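Local coordinates for protein ribosomal RNA small subunit methyltransferase E (Thermotoga maritima, PDB 1Z85) that probably methylates the N3 position of one uridine of 16S rRNA in the assembled 30S ribosomal subunit, with S-adenosyl-L-methionine as methyl donor, at residues Val26-Arg31 against Ile47-Gly52; Val89-Gly94 against Arg100-Lys105; Gly110-Phe115 against Cys142-Phe147; Ala176-Ser181 against Val224-Leu229. One frame throughout, in Å; residues are numbered along the deposited sequence.

Contact 1: residues Val26-Arg31 against Ile47-Gly52; sequences VIFDER and IEATDG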
loop_
_atom_site.group_PDB
_atom_site.type_symbol
_atom_site.label_atom_id
_atom_site.label_comp_id
_atom_site.label_asym_id
_atom_site.label_seq_id
_atom_site.Cartn_x
_atom_site.Cartn_y
_atom_site.Cartn_z
ATOM N N VAL B 26 -35.545 0.317 -6.139
ATOM C CA VAL B 26 -34.383 0.828 -5.456
ATOM C C VAL B 26 -34.401 2.329 -5.707
ATOM O O VAL B 26 -34.578 2.761 -6.846
ATOM C CB VAL B 26 -33.080 0.159 -5.955
ATOM C CG1 VAL B 26 -31.890 0.712 -5.253
ATOM C CG2 VAL B 26 -33.140 -1.364 -5.742
ATOM N N ILE B 27 -34.307 3.114 -4.634
ATOM C CA ILE B 27 -34.224 4.572 -4.761
ATOM C C ILE B 27 -32.827 5.034 -4.437
ATOM O O ILE B 27 -32.165 4.479 -3.576
ATOM C CB ILE B 27 -35.289 5.353 -3.896
ATOM C CG1 ILE B 27 -35.068 5.145 -2.400
ATOM C CG2 ILE B 27 -36.737 4.967 -4.299
ATOM N N PHE B 28 -32.392 6.077 -5.127
ATOM C CA PHE B 28 -31.017 6.542 -5.071
ATOM C C PHE B 28 -30.963 8.021 -4.725
ATOM O O PHE B 28 -31.790 8.801 -5.221
ATOM C CB PHE B 28 -30.351 6.344 -6.427
ATOM C CG PHE B 28 -30.449 4.937 -6.971
ATOM C CD1 PHE B 28 -31.583 4.516 -7.642
ATOM C CD2 PHE B 28 -29.377 4.065 -6.864
ATOM C CE1 PHE B 28 -31.649 3.248 -8.162
ATOM C CE2 PHE B 28 -29.437 2.778 -7.386
ATOM C CZ PHE B 28 -30.563 2.376 -8.041
ATOM N N ASP B 29 -29.987 8.401 -3.898
ATOM C CA ASP B 29 -29.811 9.793 -3.484
ATOM C C ASP B 29 -29.098 10.653 -4.542
ATOM O O ASP B 29 -28.807 10.185 -5.660
ATOM C CB ASP B 29 -29.117 9.868 -2.113
ATOM C CG ASP B 29 -27.655 9.412 -2.136
ATOM O OD1 ASP B 29 -27.127 9.037 -3.203
ATOM O OD2 ASP B 29 -27.022 9.452 -1.058
ATOM N N GLU B 30 -28.845 11.918 -4.205
ATOM C CA GLU B 30 -28.326 12.873 -5.199
ATOM C C GLU B 30 -26.958 12.472 -5.694
ATOM O O GLU B 30 -26.645 12.614 -6.863
ATOM C CB GLU B 30 -28.239 14.279 -4.629
ATOM C CG GLU B 30 -27.610 15.276 -5.601
ATOM C CD GLU B 30 -27.845 16.713 -5.216
ATOM O OE1 GLU B 30 -28.564 16.974 -4.210
ATOM O OE2 GLU B 30 -27.297 17.585 -5.929
ATOM N N ARG B 31 -26.149 11.973 -4.771
ATOM C CA ARG B 31 -24.807 11.536 -5.065
ATOM C C ARG B 31 -24.804 10.474 -6.145
ATOM O O ARG B 31 -24.035 10.578 -7.087
ATOM C CB ARG B 31 -24.161 11.027 -3.783
ATOM C CG ARG B 31 -22.901 10.221 -3.986
ATOM C CD ARG B 31 -22.196 10.021 -2.666
ATOM N NE ARG B 31 -21.662 11.293 -2.241
ATOM C CZ ARG B 31 -20.417 11.718 -2.458
ATOM N NH1 ARG B 31 -19.497 10.956 -3.065
ATOM N NH2 ARG B 31 -20.080 12.918 -2.012
ATOM N N ILE B 47 -29.500 -1.978 -14.753
ATOM C CA ILE B 47 -28.366 -1.656 -13.864
ATOM C C ILE B 47 -28.339 -2.579 -12.667
ATOM O O ILE B 47 -29.326 -3.258 -12.384
ATOM C CB ILE B 47 -28.460 -0.210 -13.341
ATOM C CG1 ILE B 47 -29.743 -0.019 -12.516
ATOM C CG2 ILE B 47 -28.376 0.799 -14.519
ATOM C CD1 ILE B 47 -29.915 1.367 -12.002
ATOM N N GLU B 48 -27.207 -2.570 -11.960
ATOM C CA GLU B 48 -27.035 -3.332 -10.761
ATOM C C GLU B 48 -26.776 -2.382 -9.590
ATOM O O GLU B 48 -25.906 -1.497 -9.675
ATOM C CB GLU B 48 -25.862 -4.292 -10.897
ATOM C CG GLU B 48 -25.831 -5.316 -9.753
ATOM C CD GLU B 48 -24.546 -6.140 -9.653
ATOM O OE1 GLU B 48 -23.635 -6.010 -10.504
ATOM O OE2 GLU B 48 -24.462 -6.931 -8.694
ATOM N N ALA B 49 -27.539 -2.575 -8.515
ATOM C CA ALA B 49 -27.328 -1.868 -7.255
ATOM C C ALA B 49 -27.127 -2.841 -6.118
ATOM O O ALA B 49 -27.451 -4.020 -6.252
ATOM C CB ALA B 49 -28.503 -0.953 -6.945
ATOM N N THR B 50 -26.546 -2.339 -5.030
ATOM C CA THR B 50 -26.542 -3.032 -3.753
ATOM C C THR B 50 -27.144 -2.149 -2.689
ATOM O O THR B 50 -27.109 -0.927 -2.799
ATOM C CB THR B 50 -25.130 -3.441 -3.306
ATOM O OG1 THR B 50 -25.194 -4.098 -2.024
ATOM C CG2 THR B 50 -24.218 -2.242 -3.236
ATOM N N ASP B 51 -27.692 -2.766 -1.647
ATOM C CA ASP B 51 -28.155 -1.999 -0.495
ATOM C C ASP B 51 -27.066 -1.858 0.573
ATOM O O ASP B 51 -27.294 -1.231 1.566
ATOM C CB ASP B 51 -29.430 -2.606 0.103
ATOM C CG ASP B 51 -29.280 -4.051 0.469
ATOM O OD1 ASP B 51 -28.167 -4.581 0.293
ATOM O OD2 ASP B 51 -30.284 -4.661 0.892
ATOM N N GLY B 52 -25.900 -2.470 0.367
ATOM C CA GLY B 52 -24.880 -2.520 1.410
ATOM C C GLY B 52 -25.116 -3.494 2.551
ATOM O O GLY B 52 -24.353 -3.506 3.526
#
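The side chains of Phe28 and Ile47 come together from opposite directions, and Ala49 sits beside the place where they meet. The phenyl ring turns its edge to Ala49, whose CB lies near the ring plane, 3.9 Å from Phe28 CE2. Around the same corner of the ring, Phe28 CZ is 4.1 Å from Ile47 CD1, a methyl that approaches the ring obliquely. Ile47 delivers that methyl with CG1 held between its backbone N and carbonyl carbon (chi1 61°) and an extended chi2. Phe28 starts from a bond that does not aim at the other strand; with CG anti to the carbonyl carbon (chi1 -53°), the ring swings across so that its far end makes the contact. Val26 adds a second, smaller point of touch: its CG1 branch comes within 4.1 Å of Ala49 CB, so the one methyl of Ala49 meets both Val26 and Phe28. All the touching atoms are carbon, and no hydrogen bond joins the two segments. The segments of strand run at 83° to each other with axes 9.0 Å apart at closest approach, too far for backbone pairing; each strand instead bonds to other neighbours, Val26 to Ala71 and Ile47 to Cys59. Ala71 and Cys59 also pack against these side chains, adding to the apolar cluster. Two nearly perpendicular strands of one five-stranded mixed sheet, meeting through buried apolar side chains, fit the small beta domain of the PUA clan that RsmE-family methyltransferases carry.

Contact 2: residues Val89-Gly94 against Arg100-Lys105; sequences VVVPIG and RFLIEK
Leu102 meets Val91 and Pro92 through apolar contact alone; no hydrogen bond crosses between the strand and the helix. The CD1 methyl of Leu102 does most of the touching. It lies 3.9 Å from Val91 CG1 and 3.8 Å from Pro92 CD, reaching both neighbours at once. The leucine and valine side chains lie alongside one another, pointing opposite ways, and Leu102 CB is 4.0 Å from Val91 CG1. Pro92, by contrast, is crossed at about a right angle, with the CD and CG side of its ring next to the methyl. Leu102 carries CG anti to its carbonyl carbon (chi1 -68°), and an extended chi2 places CD1 against Val91 and Pro92.

Backbone hydrogen bonds belong to the helix itself: Glu104 N donates to Arg100 O at 3.0 Å and Lys105 N to Phe101 O at the same length. Elsewhere on the helix, clear of the strand contact, Lys105 CD rests over one face of the Phe101 ring, offset toward its rim.

Strand 87-92 and helix 96-108 are the first two elements of a beta-alpha-beta unit completed by strand 113-117, whose Ile114 and Phe116 also touch Val91. Helix 216-230 flanks the contact, with Phe216 and Ala220 against Leu102, while helix 128-142 packs on Ile103 through Val134 and Val135.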
loop_
_atom_site.group_PDB
_atom_site.type_symbol
_atom_site.label_atom_id
_atom_site.label_comp_id
_atom_site.label_asym_id
_atom_site.label_seq_id
_atom_site.Cartn_x
_atom_site.Cartn_y
_atom_site.Cartn_z
ATOM N N VAL B 89 -11.368 -3.022 13.248
ATOM C CA VAL B 89 -10.228 -2.129 13.273
ATOM C C VAL B 89 -10.614 -0.844 13.998
ATOM O O VAL B 89 -11.656 -0.262 13.731
ATOM C CB VAL B 89 -9.748 -1.828 11.831
ATOM C CG1 VAL B 89 -8.595 -0.901 11.821
ATOM C CG2 VAL B 89 -9.299 -3.153 11.091
ATOM N N VAL B 90 -9.747 -0.387 14.893
ATOM C CA VAL B 90 -9.872 0.947 15.496
ATOM C C VAL B 90 -9.029 1.898 14.675
ATOM O O VAL B 90 -7.798 1.716 14.591
ATOM C CB VAL B 90 -9.378 0.979 16.916
ATOM C CG1 VAL B 90 -9.440 2.378 17.463
ATOM C CG2 VAL B 90 -10.209 0.020 17.754
ATOM N N VAL B 91 -9.726 2.816 13.989
ATOM C CA VAL B 91 -9.148 3.878 13.152
ATOM C C VAL B 91 -9.048 5.176 13.969
ATOM O O VAL B 91 -10.029 5.630 14.584
ATOM C CB VAL B 91 -9.995 4.081 11.896
ATOM C CG1 VAL B 91 -9.532 5.316 11.041
ATOM C CG2 VAL B 91 -9.989 2.780 11.042
ATOM N N PRO B 92 -7.835 5.747 14.049
ATOM C CA PRO B 92 -7.681 7.006 14.743
ATOM C C PRO B 92 -8.362 8.143 13.979
ATOM O O PRO B 92 -8.264 8.204 12.741
ATOM C CB PRO B 92 -6.165 7.209 14.801
ATOM C CG PRO B 92 -5.617 6.384 13.664
ATOM C CD PRO B 92 -6.565 5.231 13.496
ATOM N N ILE B 93 -9.069 8.993 14.726
ATOM C CA ILE B 93 -9.629 10.235 14.238
ATOM C C ILE B 93 -8.488 11.249 14.167
ATOM O O ILE B 93 -8.017 11.733 15.182
ATOM C CB ILE B 93 -10.759 10.748 15.126
ATOM C CG1 ILE B 93 -11.953 9.789 15.062
ATOM C CG2 ILE B 93 -11.192 12.106 14.691
ATOM C CD1 ILE B 93 -13.007 10.024 16.168
ATOM N N GLY B 94 -8.015 11.493 12.936
ATOM C CA GLY B 94 -6.837 12.334 12.682
ATOM C C GLY B 94 -6.985 13.081 11.364
ATOM O O GLY B 94 -8.101 13.325 10.916
ATOM N N ARG B 100 -9.192 8.909 5.674
ATOM C CA ARG B 100 -9.881 8.431 4.497
ATOM C C ARG B 100 -9.194 7.178 3.963
ATOM O O ARG B 100 -9.843 6.208 3.616
ATOM C CB ARG B 100 -9.896 9.546 3.441
ATOM C CG ARG B 100 -10.610 9.179 2.142
ATOM C CD ARG B 100 -10.224 10.222 1.051
ATOM N NE ARG B 100 -10.435 9.878 -0.355
ATOM C CZ ARG B 100 -11.602 9.629 -0.975
ATOM N NH1 ARG B 100 -12.760 9.571 -0.311
ATOM N NH2 ARG B 100 -11.592 9.379 -2.298
ATOM N N PHE B 101 -7.863 7.222 3.905
ATOM C CA PHE B 101 -7.006 6.086 3.504
ATOM C C PHE B 101 -7.253 4.833 4.326
ATOM O O PHE B 101 -7.460 3.753 3.775
ATOM C CB PHE B 101 -5.503 6.469 3.565
ATOM C CG PHE B 101 -4.586 5.315 3.311
ATOM C CD1 PHE B 101 -4.329 4.892 2.017
ATOM C CD2 PHE B 101 -4.033 4.612 4.361
ATOM C CE1 PHE B 101 -3.509 3.763 1.786
ATOM C CE2 PHE B 101 -3.255 3.509 4.154
ATOM C CZ PHE B 101 -2.984 3.061 2.875
ATOM N N LEU B 102 -7.291 4.979 5.649
ATOM C CA LEU B 102 -7.469 3.831 6.504
ATOM C C LEU B 102 -8.842 3.204 6.343
ATOM O O LEU B 102 -8.964 1.985 6.271
ATOM C CB LEU B 102 -7.240 4.170 7.964
ATOM C CG LEU B 102 -5.807 4.525 8.375
ATOM C CD1 LEU B 102 -5.807 5.052 9.825
ATOM C CD2 LEU B 102 -4.921 3.300 8.244
ATOM N N ILE B 103 -9.884 4.033 6.326
ATOM C CA ILE B 103 -11.213 3.566 6.005
ATOM C C ILE B 103 -11.311 2.838 4.652
ATOM O O ILE B 103 -11.979 1.818 4.543
ATOM C CB ILE B 103 -12.179 4.745 5.903
ATOM C CG1 ILE B 103 -12.282 5.497 7.238
ATOM C CG2 ILE B 103 -13.561 4.271 5.501
ATOM C CD1 ILE B 103 -12.942 6.874 7.077
ATOM N N GLU B 104 -10.674 3.375 3.626
ATOM C CA GLU B 104 -10.724 2.754 2.279
ATOM C C GLU B 104 -10.100 1.381 2.278
ATOM O O GLU B 104 -10.606 0.418 1.670
ATOM C CB GLU B 104 -10.050 3.666 1.249
ATOM C CG GLU B 104 -10.995 4.788 0.717
ATOM C CD GLU B 104 -10.352 5.880 -0.204
ATOM O OE1 GLU B 104 -9.144 5.820 -0.575
ATOM O OE2 GLU B 104 -11.107 6.841 -0.507
ATOM N N LYS B 105 -8.978 1.289 2.964
ATOM C CA LYS B 105 -8.253 0.014 3.154
ATOM C C LYS B 105 -8.999 -0.966 3.959
ATOM O O LYS B 105 -8.955 -2.155 3.674
ATOM C CB LYS B 105 -6.892 0.278 3.789
ATOM C CG LYS B 105 -5.774 0.589 2.762
ATOM C CD LYS B 105 -6.273 1.447 1.610
ATOM C CE LYS B 105 -5.696 1.055 0.302
ATOM N NZ LYS B 105 -6.440 1.691 -0.860
#

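Contact 3: residues Gly110-Phe115 against Cys142-Phe147; sequences GVDEIF and CKRYLF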
loop_
_atom_site.group_PDB
_atom_site.type_symbol
_atom_site.label_atom_id
_atom_site.label_comp_id
_atom_site.label_asym_id
_atom_site.label_seq_id
_atom_site.Cartn_x
_atom_site.Cartn_y
_atom_site.Cartn_z
ATOM N N GLY B 110 -11.427 -6.454 3.694
ATOM C CA GLY B 110 -12.402 -7.323 4.323
ATOM C C GLY B 110 -12.683 -7.116 5.804
ATOM O O GLY B 110 -13.260 -7.982 6.464
ATOM N N VAL B 111 -12.310 -5.975 6.343
ATOM C CA VAL B 111 -12.716 -5.617 7.700
ATOM C C VAL B 111 -14.243 -5.508 7.795
ATOM O O VAL B 111 -14.893 -4.966 6.894
ATOM C CB VAL B 111 -12.020 -4.296 8.143
ATOM C CG1 VAL B 111 -12.588 -3.741 9.409
ATOM C CG2 VAL B 111 -10.505 -4.493 8.236
ATOM N N ASP B 112 -14.795 -6.062 8.880
ATOM C CA ASP B 112 -16.257 -6.083 9.149
ATOM C C ASP B 112 -16.789 -4.888 9.943
ATOM O O ASP B 112 -17.896 -4.447 9.701
ATOM C CB ASP B 112 -16.640 -7.384 9.888
ATOM C CG ASP B 112 -16.316 -8.615 9.074
ATOM O OD1 ASP B 112 -16.822 -8.759 7.944
ATOM O OD2 ASP B 112 -15.506 -9.420 9.533
ATOM N N GLU B 113 -15.979 -4.360 10.873
ATOM C CA GLU B 113 -16.347 -3.190 11.692
ATOM C C GLU B 113 -15.212 -2.184 11.860
ATOM O O GLU B 113 -14.108 -2.563 12.212
ATOM C CB GLU B 113 -16.797 -3.607 13.096
ATOM C CG GLU B 113 -17.879 -4.646 13.083
ATOM C CD GLU B 113 -19.111 -4.295 13.955
ATOM O OE1 GLU B 113 -19.278 -3.101 14.419
ATOM O OE2 GLU B 113 -19.930 -5.249 14.119
ATOM N N ILE B 114 -15.511 -0.908 11.603
ATOM C CA ILE B 114 -14.589 0.200 11.853
ATOM C C ILE B 114 -15.067 0.974 13.116
ATOM O O ILE B 114 -16.261 1.277 13.275
ATOM C CB ILE B 114 -14.569 1.128 10.656
ATOM C CG1 ILE B 114 -14.324 0.305 9.384
ATOM C CG2 ILE B 114 -13.534 2.243 10.848
ATOM C CD1 ILE B 114 -14.329 1.116 8.122
ATOM N N PHE B 115 -14.117 1.263 14.002
ATOM C CA PHE B 115 -14.353 2.022 15.234
ATOM C C PHE B 115 -13.457 3.243 15.204
ATOM O O PHE B 115 -12.226 3.140 15.098
ATOM C CB PHE B 115 -14.073 1.195 16.487
ATOM C CG PHE B 115 -15.025 0.060 16.683
ATOM C CD1 PHE B 115 -16.197 0.236 17.385
ATOM C CD2 PHE B 115 -14.753 -1.207 16.145
ATOM C CE1 PHE B 115 -17.077 -0.823 17.565
ATOM C CE2 PHE B 115 -15.635 -2.252 16.277
ATOM C CZ PHE B 115 -16.796 -2.088 17.005
ATOM N N CYS B 142 -14.956 -1.901 -4.998
ATOM C CA CYS B 142 -14.449 -3.261 -4.709
ATOM C C CYS B 142 -15.491 -4.341 -4.891
ATOM O O CYS B 142 -15.186 -5.522 -4.691
ATOM C CB CYS B 142 -13.895 -3.347 -3.278
ATOM S SG CYS B 142 -12.377 -2.514 -3.196
ATOM N N LYS B 143 -16.712 -3.911 -5.247
ATOM C CA LYS B 143 -17.883 -4.760 -5.387
ATOM C C LYS B 143 -18.110 -5.553 -4.116
ATOM O O LYS B 143 -18.222 -6.780 -4.109
ATOM C CB LYS B 143 -17.761 -5.649 -6.621
ATOM C CG LYS B 143 -17.368 -4.902 -7.907
ATOM C CD LYS B 143 -18.479 -4.027 -8.496
ATOM C CE LYS B 143 -18.347 -3.845 -10.073
ATOM N NZ LYS B 143 -17.891 -2.453 -10.514
ATOM N N ARG B 144 -18.178 -4.812 -3.020
ATOM C CA ARG B 144 -18.405 -5.390 -1.712
ATOM C C ARG B 144 -19.843 -5.105 -1.277
ATOM O O ARG B 144 -20.180 -3.967 -0.969
ATOM C CB ARG B 144 -17.364 -4.843 -0.759
ATOM C CG ARG B 144 -17.578 -5.293 0.615
ATOM C CD ARG B 144 -16.351 -5.200 1.449
ATOM N NE ARG B 144 -16.772 -5.585 2.791
ATOM C CZ ARG B 144 -16.105 -5.362 3.917
ATOM N NH1 ARG B 144 -14.921 -4.734 3.928
ATOM N NH2 ARG B 144 -16.652 -5.788 5.042
ATOM N N TYR B 145 -20.681 -6.152 -1.253
ATOM C CA TYR B 145 -22.122 -6.033 -1.112
ATOM C C TYR B 145 -22.569 -5.814 0.324
ATOM O O TYR B 145 -23.643 -5.221 0.567
ATOM C CB TYR B 145 -22.825 -7.266 -1.709
ATOM C CG TYR B 145 -22.637 -7.329 -3.193
ATOM C CD1 TYR B 145 -21.500 -7.903 -3.743
ATOM C CD2 TYR B 145 -23.575 -6.785 -4.050
ATOM C CE1 TYR B 145 -21.310 -7.956 -5.127
ATOM C CE2 TYR B 145 -23.401 -6.829 -5.430
ATOM C CZ TYR B 145 -22.265 -7.413 -5.958
ATOM O OH TYR B 145 -22.071 -7.438 -7.310
ATOM N N LEU B 146 -21.765 -6.306 1.264
ATOM C CA LEU B 146 -22.030 -6.113 2.682
ATOM C C LEU B 146 -20.979 -5.148 3.192
ATOM O O LEU B 146 -19.821 -5.485 3.270
ATOM C CB LEU B 146 -22.005 -7.455 3.443
ATOM C CG LEU B 146 -22.179 -7.349 4.975
ATOM C CD1 LEU B 146 -23.557 -6.826 5.408
ATOM C CD2 LEU B 146 -21.923 -8.668 5.666
ATOM N N PHE B 147 -21.390 -3.927 3.509
ATOM C CA PHE B 147 -20.441 -2.848 3.826
ATOM C C PHE B 147 -20.001 -3.066 5.275
ATOM O O PHE B 147 -20.816 -3.549 6.063
ATOM C CB PHE B 147 -21.150 -1.465 3.709
ATOM C CG PHE B 147 -21.516 -1.027 2.283
ATOM C CD1 PHE B 147 -21.259 -1.813 1.175
ATOM C CD2 PHE B 147 -22.151 0.180 2.079
ATOM C CE1 PHE B 147 -21.628 -1.403 -0.111
ATOM C CE2 PHE B 147 -22.518 0.611 0.784
ATOM C CZ PHE B 147 -22.247 -0.173 -0.295
HETATM O O HOH W 1 -18.947 -7.478 6.515
HETATM O O HOH W 2 -20.331 -5.862 8.145
#
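Arg144 grips the carbonyl oxygen of Val111 with both terminal nitrogens of its guanidinium. NH2 makes the shorter hydrogen bond, 2.7 Å to Val111 O with an N-H...O angle of 152°; NH1 bonds to the same oxygen at 3.0 Å and is more bent. The acceptor lies in the guanidinium plane, yet both nitrogens reach it from one face of the peptide, NH2 from above the carbonyl plane. A side chain extended from CG to NE, with CG anti to the backbone N (chi1 176°), spans the gap. Within its own segment, Arg144 NE donates to Leu146 O at 3.1 Å.

Gly110 CA also packs on the guanidinium, 3.6 Å from Arg144 NH1. That glycine, with positive phi, is the C-prime residue of the Schellman motif ending helix 96-108, and Val107 O in the same helix end takes another bond from NH1.

Water supplies two bridges. One molecule donates to Asp112 OD1 at 2.9 Å and accepts from Arg144 NH2; a second donates to both Asp112 O and Phe147 O.

Asp112 OD1 and Arg144 NH2, 4.2 Å apart, are beyond a salt bridge and would attract only at longer range; OD2 pairs instead with Lys233. The cation thus sits among carbonyl oxygens at a helix C terminus, whose partial negative charge would favour it. NH1 and NH2 tie the loop after helix 128-142 to this turn, while NE braces the arginine against its own loop.

Contact 4: residues Ala176-Ser181 against Val224-Leu229; sequences ANLEGS and VGYIAL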
loop_
_atom_site.group_PDB
_atom_site.type_symbol
_atom_site.label_atom_id
_atom_site.label_comp_id
_atom_site.label_asym_id
_atom_site.label_seq_id
_atom_site.Cartn_x
_atom_site.Cartn_y
_atom_site.Cartn_z
ATOM N N ALA B 176 2.737 -13.083 16.129
ATOM C CA ALA B 176 1.490 -12.840 16.870
ATOM C C ALA B 176 0.487 -13.976 16.753
ATOM O O ALA B 176 0.361 -14.606 15.695
ATOM C CB ALA B 176 0.856 -11.570 16.428
ATOM N N ASN B 177 -0.196 -14.260 17.863
ATOM C CA ASN B 177 -1.317 -15.182 17.823
ATOM C C ASN B 177 -2.555 -14.515 17.254
ATOM O O ASN B 177 -2.922 -13.404 17.669
ATOM C CB ASN B 177 -1.662 -15.712 19.186
ATOM C CG ASN B 177 -2.783 -16.700 19.116
ATOM O OD1 ASN B 177 -2.615 -17.801 18.589
ATOM N ND2 ASN B 177 -3.942 -16.304 19.584
ATOM N N LEU B 178 -3.207 -15.205 16.326
ATOM C CA LEU B 178 -4.344 -14.652 15.607
ATOM C C LEU B 178 -5.626 -15.485 15.805
ATOM O O LEU B 178 -6.617 -15.287 15.112
ATOM C CB LEU B 178 -3.995 -14.530 14.125
ATOM C CG LEU B 178 -2.793 -13.632 13.776
ATOM C CD1 LEU B 178 -2.522 -13.689 12.284
ATOM C CD2 LEU B 178 -2.969 -12.191 14.234
ATOM N N GLU B 179 -5.619 -16.370 16.794
ATOM C CA GLU B 179 -6.804 -17.148 17.149
ATOM C C GLU B 179 -8.053 -16.308 17.453
ATOM O O GLU B 179 -8.000 -15.324 18.190
ATOM C CB GLU B 179 -6.504 -18.049 18.377
ATOM C CG GLU B 179 -5.569 -19.202 18.099
ATOM C CD GLU B 179 -6.199 -20.169 17.148
ATOM O OE1 GLU B 179 -7.043 -20.968 17.623
ATOM O OE2 GLU B 179 -5.895 -20.078 15.932
ATOM N N GLY B 180 -9.172 -16.740 16.869
ATOM C CA GLY B 180 -10.471 -16.179 17.148
ATOM C C GLY B 180 -10.667 -14.824 16.492
ATOM O O GLY B 180 -9.858 -14.404 15.668
ATOM N N SER B 181 -11.783 -14.185 16.845
ATOM C CA SER B 181 -12.079 -12.782 16.551
ATOM C C SER B 181 -10.939 -11.777 16.858
ATOM O O SER B 181 -10.431 -11.753 17.980
ATOM C CB SER B 181 -13.307 -12.381 17.380
ATOM O OG SER B 181 -14.443 -12.371 16.562
ATOM N N VAL B 224 -2.774 -4.923 8.490
ATOM C CA VAL B 224 -4.174 -5.317 8.425
ATOM C C VAL B 224 -4.362 -6.347 7.336
ATOM O O VAL B 224 -5.170 -7.260 7.446
ATOM C CB VAL B 224 -5.043 -4.078 8.136
ATOM C CG1 VAL B 224 -6.531 -4.450 7.952
ATOM C CG2 VAL B 224 -4.867 -3.064 9.220
ATOM N N GLY B 225 -3.621 -6.198 6.260
ATOM C CA GLY B 225 -3.705 -7.128 5.134
ATOM C C GLY B 225 -3.186 -8.517 5.389
ATOM O O GLY B 225 -3.778 -9.500 4.920
ATOM N N TYR B 226 -2.088 -8.623 6.135
ATOM C CA TYR B 226 -1.603 -9.924 6.568
ATOM C C TYR B 226 -2.616 -10.629 7.469
ATOM O O TYR B 226 -2.883 -11.818 7.328
ATOM C CB TYR B 226 -0.299 -9.772 7.327
ATOM C CG TYR B 226 0.135 -11.044 8.046
ATOM C CD1 TYR B 226 0.599 -12.171 7.337
ATOM C CD2 TYR B 226 0.062 -11.130 9.419
ATOM C CE1 TYR B 226 0.989 -13.337 8.006
ATOM C CE2 TYR B 226 0.466 -12.272 10.091
ATOM C CZ TYR B 226 0.918 -13.363 9.395
ATOM O OH TYR B 226 1.288 -14.482 10.114
ATOM N N ILE B 227 -3.131 -9.893 8.442
ATOM C CA ILE B 227 -4.128 -10.418 9.333
ATOM C C ILE B 227 -5.391 -10.879 8.564
ATOM O O ILE B 227 -5.884 -11.950 8.778
ATOM C CB ILE B 227 -4.452 -9.373 10.449
ATOM C CG1 ILE B 227 -3.264 -9.276 11.435
ATOM C CG2 ILE B 227 -5.741 -9.781 11.191
ATOM C CD1 ILE B 227 -3.135 -7.983 12.242
ATOM N N ALA B 228 -5.911 -10.061 7.664
ATOM C CA ALA B 228 -7.068 -10.421 6.851
ATOM C C ALA B 228 -6.832 -11.657 6.026
ATOM O O ALA B 228 -7.698 -12.493 5.864
ATOM C CB ALA B 228 -7.403 -9.253 5.936
ATOM N N LEU B 229 -5.634 -11.747 5.465
ATOM C CA LEU B 229 -5.186 -12.930 4.730
ATOM C C LEU B 229 -5.239 -14.192 5.559
ATOM O O LEU B 229 -5.794 -15.192 5.136
ATOM C CB LEU B 229 -3.751 -12.727 4.286
ATOM C CG LEU B 229 -3.485 -12.477 2.809
ATOM C CD1 LEU B 229 -1.947 -12.373 2.592
ATOM C CD2 LEU B 229 -4.056 -13.576 1.946
HETATM O O HOH W 3 0.979 -13.479 13.368
#
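Residues 176-181 run as an irregular loop past helix 216-230, of which 224-229 form a regular part, with Ala228 N bonded to Val224 O and Leu229 N to Gly225 O. The backbones come nearest at Leu178 and Ile227, whose CA atoms are 7.6 Å apart. Gly180 has positive phi (75°), and there the loop turns on its way into strand 182-186.

Leu178 carries the apolar contact by splitting its two methyls between successive helix residues. CD1 stands 4.0 Å from Tyr226 CE2, meeting the ring at a slant, while CD2 is 4.1 Å from Ile227 CG1 and the two aliphatic chains cross at about a right angle. With CG anti to the carbonyl carbon (chi1 -60°) and chi2 extended, the fork sets one methyl against each of the two helix residues. Ile227 turns its CG1 branch to the leucine and also packs on Ile182 and Val184 of the adjoining strand.

A water links the backbone of Ala176 to the hydroxyl of Tyr226: it donates to Ala176 O at 2.7 Å and lies in the plane of the Tyr226 ring at its edge, accepting a weak, 3.4 Å hydrogen bond from Tyr226 OH. Leu178 O accepts a hydrogen bond from Lys231 NZ, just past the C-terminal end of the helix.

Tyr226 also packs on Tyr226 of the second subunit, so the loop closes over a helix that takes part in the dimer interface, consistent with the dimeric alpha/beta knot fold of SPOUT methyltransferases.

In the fold
From the N terminus the four contacts follow in series, none nesting in or crossing another. Contact 1 closes a loop through helix 30-38 inside the PUA-clan domain. Contact 2 then closes the short turn between strand 87-92 and helix 96-108 in the methyltransferase domain, and contact 3 spans helix 128-142; the two share neighbouring strands 87-92 and 113-117, and Val91 N bonds to Phe115 O. Contact 4 closes the last loop, onto helix 216-230, and meets contact 3 where Val224 packs on Val111. The two domains touch between contacts 1 and 3, through Glu48 with Tyr145 and Gly52 with Phe147, whereas contacts 1 and 4 lie about 33 Å apart, centre to centre.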